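Local coordinates for uncharacterized protein DR_0571 (Deinococcus radiodurans R1, PDB 3C4N), which is of unknown function but binds ADP and is probably an FAD-dependent oxidoreductase of the ETF-QO/FixC family, at residues A52-Q57 and A385-L390; I291-P296 and R314-E319; L239-Q242 and L246-R249. All blocks are in the same frame, centred on the assembly; numbering follows the deposited sequence.

Contact 1 of 3, residues A52-Q57 and A385-L390; sequences AFYLRQ and AAAHEL
Tyr54 and His388 meet as a T-shaped aromatic pair where helix 46-58 packs against helix 379-398. The imidazole turns its edge to the phenol face, the ring planes standing at 77° with centroids 5.0 Å apart. At the point of approach, His388 CD2 comes within 3.8 Å of Tyr54 CD1, with Tyr54 CG in line with the imidazole plane. The same phenol face also receives the methylene of His388, whose CB lies 3.9 Å from the Tyr54 ring centroid in a CH-pi contact only slightly tilted from the normal. The carbon on the other side of CG reaches the helix backbone itself, Tyr54 CD2 lying 3.6 Å from His388 CA, while Ala387 adds its methyl, CB, at 4.3 Å from the same Tyr54 CD2. With CG opposite its backbone N (chi1 177°), the histidine carries its imidazole across the phenol, edge first. Beyond this shell, the phenol is tied at its far end: Tyr54 OH hydrogen-bonds Gln105 NE2, and Leu110, Leu384 and Ala391 touch its side chain. His388 is stacked in turn with Trp101, so the imidazole has a second aromatic partner. Ala387, whose small side chain is consistent with the close approach of the helices, also touches Ala50 and Cys51 of helix 46-58, whose first turn holds the last glycine of the probable GxGxxG motif; the side chain of Ala387 lies about 9 Å from the bound ADP. Replacing Tyr54 with an alanine would probably leave the edge of His388 and Gln105 NE2 each without its partner and open a gap against Ala387. The joint is therefore largely apolar and aromatic, with the tyrosine hydroxyl satisfied by Gln105, so that shape and edge-to-face contact, more than charge, probably join the C-terminal helix to the probable dinucleotide-binding fold here.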
# COMPACT_ATOMS: atom_id res chain seq x y z
N ALA A 52 0.94 9.48 10.12
CA ALA A 52 2.04 8.65 9.58
C ALA A 52 2.87 9.47 8.61
O ALA A 52 4.09 9.33 8.55
CB ALA A 52 1.49 7.41 8.89
N PHE A 53 2.21 10.34 7.86
CA PHE A 53 2.92 11.20 6.91
C PHE A 53 3.84 12.17 7.67
O PHE A 53 5.04 12.24 7.38
CB PHE A 53 1.93 11.97 6.05
CG PHE A 53 2.55 13.04 5.23
CD1 PHE A 53 3.45 12.72 4.22
CD2 PHE A 53 2.26 14.37 5.46
CE1 PHE A 53 4.05 13.72 3.45
CE2 PHE A 53 2.85 15.38 4.71
CZ PHE A 53 3.75 15.06 3.70
N TYR A 54 3.29 12.89 8.64
CA TYR A 54 4.09 13.86 9.39
C TYR A 54 5.23 13.19 10.16
O TYR A 54 6.30 13.77 10.31
CB TYR A 54 3.22 14.66 10.37
CG TYR A 54 2.21 15.55 9.69
CD1 TYR A 54 2.60 16.48 8.72
CD2 TYR A 54 0.86 15.46 10.01
CE1 TYR A 54 1.66 17.30 8.09
CE2 TYR A 54 -0.09 16.27 9.39
CZ TYR A 54 0.31 17.19 8.43
OH TYR A 54 -0.64 17.98 7.82
N LEU A 55 5.01 11.97 10.64
CA LEU A 55 6.07 11.27 11.35
C LEU A 55 7.19 10.86 10.39
O LEU A 55 8.36 10.84 10.79
CB LEU A 55 5.52 10.04 12.07
CG LEU A 55 4.80 10.37 13.38
CD1 LEU A 55 4.05 9.13 13.87
CD2 LEU A 55 5.83 10.84 14.42
N ARG A 56 6.85 10.56 9.14
CA ARG A 56 7.87 10.17 8.17
C ARG A 56 8.77 11.35 7.84
O ARG A 56 9.94 11.17 7.49
CB ARG A 56 7.26 9.63 6.87
CG ARG A 56 6.51 8.31 7.00
CD ARG A 56 7.36 7.25 7.67
NE ARG A 56 8.61 7.00 6.95
CZ ARG A 56 9.62 6.31 7.46
NH1 ARG A 56 9.55 5.80 8.68
NH2 ARG A 56 10.72 6.11 6.75
N GLN A 57 8.23 12.56 7.94
CA GLN A 57 9.04 13.74 7.65
C GLN A 57 9.73 14.29 8.89
O GLN A 57 10.82 14.87 8.79
CB GLN A 57 8.18 14.81 6.99
CG GLN A 57 7.68 14.39 5.64
CD GLN A 57 7.10 15.54 4.85
OE1 GLN A 57 6.30 16.31 5.38
NE2 GLN A 57 7.48 15.65 3.58
N ALA A 385 -3.96 19.41 11.99
CA ALA A 385 -3.27 20.02 13.13
C ALA A 385 -3.06 19.05 14.28
O ALA A 385 -1.97 18.98 14.85
CB ALA A 385 -4.03 21.25 13.61
N ALA A 386 -4.11 18.31 14.63
CA ALA A 386 -4.00 17.36 15.74
C ALA A 386 -3.07 16.19 15.40
O ALA A 386 -2.42 15.64 16.29
CB ALA A 386 -5.39 16.86 16.15
N ALA A 387 -3.01 15.81 14.13
CA ALA A 387 -2.13 14.70 13.73
C ALA A 387 -0.68 15.18 13.69
O ALA A 387 0.24 14.42 14.00
CB ALA A 387 -2.53 14.15 12.35
N HIS A 388 -0.47 16.43 13.31
CA HIS A 388 0.87 16.99 13.25
C HIS A 388 1.44 17.26 14.64
O HIS A 388 2.63 17.07 14.88
CB HIS A 388 0.86 18.29 12.46
CG HIS A 388 2.20 18.97 12.40
ND1 HIS A 388 2.47 20.13 13.09
CD2 HIS A 388 3.33 18.64 11.73
CE1 HIS A 388 3.72 20.49 12.85
NE2 HIS A 388 4.26 19.61 12.03
N GLU A 389 0.58 17.72 15.54
CA GLU A 389 0.93 18.02 16.93
C GLU A 389 1.40 16.71 17.57
O GLU A 389 2.43 16.67 18.23
CB GLU A 389 -0.31 18.58 17.65
CG GLU A 389 -0.09 19.36 18.95
CD GLU A 389 0.09 18.47 20.19
OE1 GLU A 389 -0.60 17.43 20.30
OE2 GLU A 389 0.92 18.83 21.06
N LEU A 390 0.65 15.63 17.34
CA LEU A 390 1.01 14.34 17.91
C LEU A 390 2.32 13.85 17.32
O LEU A 390 3.14 13.25 18.03
CB LEU A 390 -0.08 13.30 17.66
CG LEU A 390 0.30 11.88 18.12
CD1 LEU A 390 0.59 11.89 19.61
CD2 LEU A 390 -0.81 10.90 17.77

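Contact 2 of 3, residues I291-P296 and R314-E319; sequences IHHRDP and RRELLE
His293 and Glu316 reach for each other from opposite directions, the imidazole of a loop residue meeting the carboxylate of the helix that begins at Arg315. This is the exposed, looser side of the contact. His293 NE2 gives a weak hydrogen bond to Glu316 OE2 at 2.7 Å, bent to 134°, and the other oxygen, Glu316 OE1, is almost as near to NE2 at 2.8 Å; the nitrogen thus faces the mouth of the carboxylate, the two planes only 28° apart. From behind, His293 ND1 bonds to the carbonyl oxygen of Arg294 at 3.0 Å, which probably limits the rotation of the ring. His292 also lies on this exposed flank, its NE2 hydrogen-bonded to Asp320 in the next turn of the helix. Beside it runs the tighter, more buried half. Asp295 OD1 forms a salt bridge with Arg314 NH1 at 2.9 Å through a weak hydrogen bond, while OD2 lies over the guanidinium face, the two flat groups nearly perpendicular. A bend at chi3 (-54°) turns the end of the arginine back toward the aspartate. The charges continue to Glu316, whose OE1 lies 3.5 Å from Arg314 NH2 well out of the guanidinium plane, an electrostatic link only; together the three residues form a network. Two waters fill in between loop and helix side chains: one spans His293 O and, weakly, Arg314 NH2, while the other accepts from His293 N and donates weakly to Glu316 OE1. Deeper in, Asp295 OD2 takes the amide of Tyr254 and its side chain touches Trp349, joining the loop to strands 251-260 and 347-352. Arg314, at the N-cap position of helix 315-324, is held by Tyr299 through NH1 and by Gln256 of strand 251-260 through its backbone N, so the helix start rests beside that same strand.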
# COMPACT_ATOMS: atom_id res chain seq x y z
N ILE A 291 -25.38 16.30 14.96
CA ILE A 291 -25.26 15.25 15.96
C ILE A 291 -25.77 15.88 17.25
O ILE A 291 -25.11 16.76 17.81
CB ILE A 291 -23.80 14.79 16.16
CG1 ILE A 291 -23.16 14.48 14.80
CG2 ILE A 291 -23.75 13.55 17.06
CD1 ILE A 291 -23.84 13.38 14.02
N HIS A 292 -26.94 15.45 17.69
CA HIS A 292 -27.55 15.99 18.89
C HIS A 292 -26.98 15.34 20.13
O HIS A 292 -26.87 15.97 21.18
CB HIS A 292 -29.05 15.77 18.85
CG HIS A 292 -29.71 16.39 17.66
ND1 HIS A 292 -29.65 17.74 17.40
CD2 HIS A 292 -30.41 15.83 16.65
CE1 HIS A 292 -30.30 17.99 16.27
NE2 HIS A 292 -30.76 16.85 15.79
N HIS A 293 -26.59 14.07 19.99
CA HIS A 293 -26.04 13.33 21.11
C HIS A 293 -25.32 12.08 20.65
O HIS A 293 -25.39 11.70 19.48
CB HIS A 293 -27.18 12.93 22.05
CG HIS A 293 -28.25 12.12 21.38
ND1 HIS A 293 -28.04 10.83 20.97
CD2 HIS A 293 -29.51 12.44 21.01
CE1 HIS A 293 -29.13 10.37 20.37
NE2 HIS A 293 -30.04 11.33 20.39
N ARG A 294 -24.61 11.43 21.57
CA ARG A 294 -23.88 10.21 21.26
C ARG A 294 -24.82 9.01 21.24
O ARG A 294 -25.86 9.01 21.90
CB ARG A 294 -22.78 9.97 22.30
CG ARG A 294 -23.30 9.68 23.69
CD ARG A 294 -22.24 9.04 24.56
NE ARG A 294 -22.72 8.83 25.93
CZ ARG A 294 -23.08 9.81 26.75
NH1 ARG A 294 -23.02 11.07 26.34
NH2 ARG A 294 -23.50 9.53 27.97
N ASP A 295 -24.46 7.99 20.46
CA ASP A 295 -25.25 6.78 20.37
C ASP A 295 -24.72 5.76 21.37
O ASP A 295 -23.51 5.60 21.51
CB ASP A 295 -25.18 6.20 18.96
CG ASP A 295 -25.92 7.03 17.94
OD1 ASP A 295 -27.11 7.35 18.17
OD2 ASP A 295 -25.33 7.39 16.90
N PRO A 296 -25.62 5.05 22.07
CA PRO A 296 -25.25 4.04 23.06
C PRO A 296 -24.42 2.89 22.50
O PRO A 296 -24.44 2.63 21.29
CB PRO A 296 -26.60 3.56 23.59
CG PRO A 296 -27.49 3.72 22.40
CD PRO A 296 -27.08 5.08 21.89
N ARG A 314 -32.63 7.67 10.13
CA ARG A 314 -32.96 7.50 11.54
C ARG A 314 -34.08 8.43 11.95
O ARG A 314 -34.24 9.51 11.38
CB ARG A 314 -31.74 7.77 12.43
CG ARG A 314 -30.53 6.97 12.06
CD ARG A 314 -29.58 6.78 13.22
NE ARG A 314 -29.15 7.97 13.87
CZ ARG A 314 -28.99 8.24 15.16
NH1 ARG A 314 -29.23 7.40 16.17
NH2 ARG A 314 -28.50 9.44 15.41
N ARG A 315 -34.83 8.01 12.96
CA ARG A 315 -35.96 8.79 13.46
C ARG A 315 -35.54 10.24 13.74
O ARG A 315 -36.22 11.19 13.34
CB ARG A 315 -36.51 8.13 14.74
CG ARG A 315 -37.60 8.90 15.48
CD ARG A 315 -37.96 8.20 16.81
NE ARG A 315 -36.78 7.90 17.62
CZ ARG A 315 -36.04 8.81 18.25
NH1 ARG A 315 -36.35 10.10 18.19
NH2 ARG A 315 -34.97 8.43 18.94
N GLU A 316 -34.39 10.42 14.38
CA GLU A 316 -33.93 11.76 14.69
C GLU A 316 -33.70 12.65 13.48
O GLU A 316 -34.01 13.84 13.52
CB GLU A 316 -32.67 11.69 15.53
CG GLU A 316 -32.94 11.22 16.94
CD GLU A 316 -31.81 11.54 17.87
OE1 GLU A 316 -30.72 10.94 17.69
OE2 GLU A 316 -32.00 12.38 18.78
N LEU A 317 -33.15 12.08 12.42
CA LEU A 317 -32.90 12.85 11.20
C LEU A 317 -34.25 13.22 10.59
O LEU A 317 -34.46 14.34 10.12
CB LEU A 317 -32.07 12.04 10.20
CG LEU A 317 -31.16 12.84 9.27
CD1 LEU A 317 -30.69 11.94 8.13
CD2 LEU A 317 -31.88 14.05 8.71
N LEU A 318 -35.17 12.25 10.60
CA LEU A 318 -36.51 12.45 10.06
C LEU A 318 -37.18 13.64 10.75
O LEU A 318 -37.74 14.52 10.09
CB LEU A 318 -37.35 11.19 10.29
CG LEU A 318 -37.61 10.21 9.14
CD1 LEU A 318 -36.66 10.46 7.96
CD2 LEU A 318 -37.46 8.79 9.67
N GLU A 319 -37.12 13.67 12.07
CA GLU A 319 -37.73 14.75 12.83
C GLU A 319 -37.08 16.08 12.45
O GLU A 319 -37.78 17.07 12.22
CB GLU A 319 -37.57 14.52 14.33
CG GLU A 319 -37.94 13.11 14.80
CD GLU A 319 -37.90 12.97 16.31
OE1 GLU A 319 -36.95 13.48 16.93
OE2 GLU A 319 -38.82 12.34 16.87
O HOH W 1 -26.54 10.17 17.21
O HOH W 2 -27.85 12.84 17.34

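Contact 3 of 3, residues L239-Q242 and L246-R249; sequences LVEQ and LHTR
Glu241 and His247 form a His-carboxylate hydrogen bond across the exit of helix 236-244, where the chain leaves the helix for strand 251-260 in a probable Rossmann-type FAD-dependent oxidoreductase fold. The two side chains cross obliquely, yet their flat groups are turned almost alike, carboxylate and imidazole planes lying 25° apart. His247 ND1 donates to Glu241 OE1 at 2.7 Å, with an N-H...O angle of 132°. The oxygen accepts with its syn lone pair, on the side of its companion, but is tilted from the imidazole plane, so the bond is short without being straight. The second oxygen stays close as well, Glu241 OE2 lying 3.4 Å from His247 CE1. A bend at chi2 (67°) folds the glutamate back toward the loop, bringing its carboxylate to the imidazole although neither CB points at the other segment. Beneath this polar pair lies the apolar part of the contact. Val240, buried, faces Leu246 with CB atoms 4.3 Å apart, and its CG2 also meets the Leu246 carbonyl oxygen at 3.6 Å. The backbone adds a bond from Leu246 N to Val240 O, 3.3 Å long and fairly straight at the hydrogen, which ties the segment to the last turns of the helix. Val240 rests on Leu197 and Val230, residues of strands 194-198 and 227-230, while Leu246 leans on Leu366 of strand 362-367; the turn is thus seated on the sheet that carries the nucleotide fold. Leu239, next to Val240, touches the bound ADP, which places the helix, though not the histidine pair, at the ligand pocket. A water joins the polar end: it donates to Glu241 OE1 at 2.8 Å and accepts, weakly, from Thr248 N.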
# COMPACT_ATOMS: atom_id res chain seq x y z
N LEU A 239 -10.90 -0.23 21.18
CA LEU A 239 -9.65 -0.91 20.91
C LEU A 239 -8.78 -1.00 22.17
O LEU A 239 -8.39 -2.09 22.58
CB LEU A 239 -8.86 -0.18 19.83
CG LEU A 239 -7.59 -0.92 19.41
CD1 LEU A 239 -7.98 -2.20 18.67
CD2 LEU A 239 -6.76 -0.03 18.50
N VAL A 240 -8.50 0.16 22.76
CA VAL A 240 -7.67 0.24 23.96
C VAL A 240 -8.34 -0.34 25.20
O VAL A 240 -7.67 -0.78 26.13
CB VAL A 240 -7.29 1.70 24.26
CG1 VAL A 240 -6.56 2.29 23.08
CG2 VAL A 240 -8.53 2.49 24.59
N GLU A 241 -9.67 -0.33 25.21
CA GLU A 241 -10.43 -0.86 26.33
C GLU A 241 -10.35 -2.38 26.35
O GLU A 241 -9.93 -2.97 27.34
CB GLU A 241 -11.89 -0.42 26.21
CG GLU A 241 -12.86 -1.16 27.12
CD GLU A 241 -12.63 -0.88 28.59
OE1 GLU A 241 -12.52 0.31 28.94
OE2 GLU A 241 -12.57 -1.85 29.39
N GLN A 242 -10.72 -3.02 25.25
CA GLN A 242 -10.70 -4.47 25.20
C GLN A 242 -9.29 -5.04 25.11
O GLN A 242 -9.08 -6.22 25.39
CB GLN A 242 -11.57 -4.95 24.03
CG GLN A 242 -12.96 -4.29 24.00
CD GLN A 242 -13.78 -4.66 22.76
OE1 GLN A 242 -14.74 -3.96 22.39
NE2 GLN A 242 -13.41 -5.75 22.10
N LEU A 246 -7.90 0.06 29.31
CA LEU A 246 -7.80 1.50 29.47
C LEU A 246 -9.14 2.19 29.21
O LEU A 246 -9.61 2.26 28.06
CB LEU A 246 -6.74 2.06 28.52
CG LEU A 246 -5.34 1.44 28.65
CD1 LEU A 246 -4.39 2.06 27.64
CD2 LEU A 246 -4.82 1.65 30.06
N HIS A 247 -9.74 2.69 30.28
CA HIS A 247 -11.04 3.36 30.21
C HIS A 247 -10.94 4.82 29.76
O HIS A 247 -10.01 5.52 30.11
CB HIS A 247 -11.71 3.31 31.59
CG HIS A 247 -11.78 1.94 32.18
ND1 HIS A 247 -12.44 0.90 31.57
CD2 HIS A 247 -11.25 1.44 33.32
CE1 HIS A 247 -12.32 -0.19 32.31
NE2 HIS A 247 -11.61 0.11 33.38
N THR A 248 -11.92 5.25 28.96
CA THR A 248 -11.97 6.64 28.50
C THR A 248 -13.44 7.05 28.51
O THR A 248 -14.34 6.21 28.67
CB THR A 248 -11.40 6.82 27.05
OG1 THR A 248 -12.17 6.04 26.13
CG2 THR A 248 -9.93 6.43 26.99
N ARG A 249 -13.69 8.35 28.34
CA ARG A 249 -15.05 8.87 28.34
C ARG A 249 -15.54 9.14 26.92
O ARG A 249 -16.67 9.59 26.72
CB ARG A 249 -15.10 10.16 29.17
CG ARG A 249 -14.18 10.16 30.39
CD ARG A 249 -14.72 11.03 31.54
NE ARG A 249 -15.84 10.33 32.16
CZ ARG A 249 -15.84 9.84 33.39
NH1 ARG A 249 -14.78 9.98 34.19
NH2 ARG A 249 -16.88 9.16 33.82
O HOH W 3 -14.06 2.61 28.38

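How the contacts relate
Both contact 2 and contact 3 lie within the long stretch of chain that contact 1 closes, and they follow one another in series, contact 3 first. None of the three touches another: the nearest atoms of contacts 2 and 3 are about 6 Å apart, those of contacts 1 and 3 about 12 Å. Contacts 1 and 2, whose centres are 33 Å apart, lie on opposite sides of the chain's centre. The bound ADP relates two of them, for the side chains of Ala387 in contact 1 and Val240 in contact 3 each lie about 9 Å from it, whereas contact 2 lies away from the ADP site.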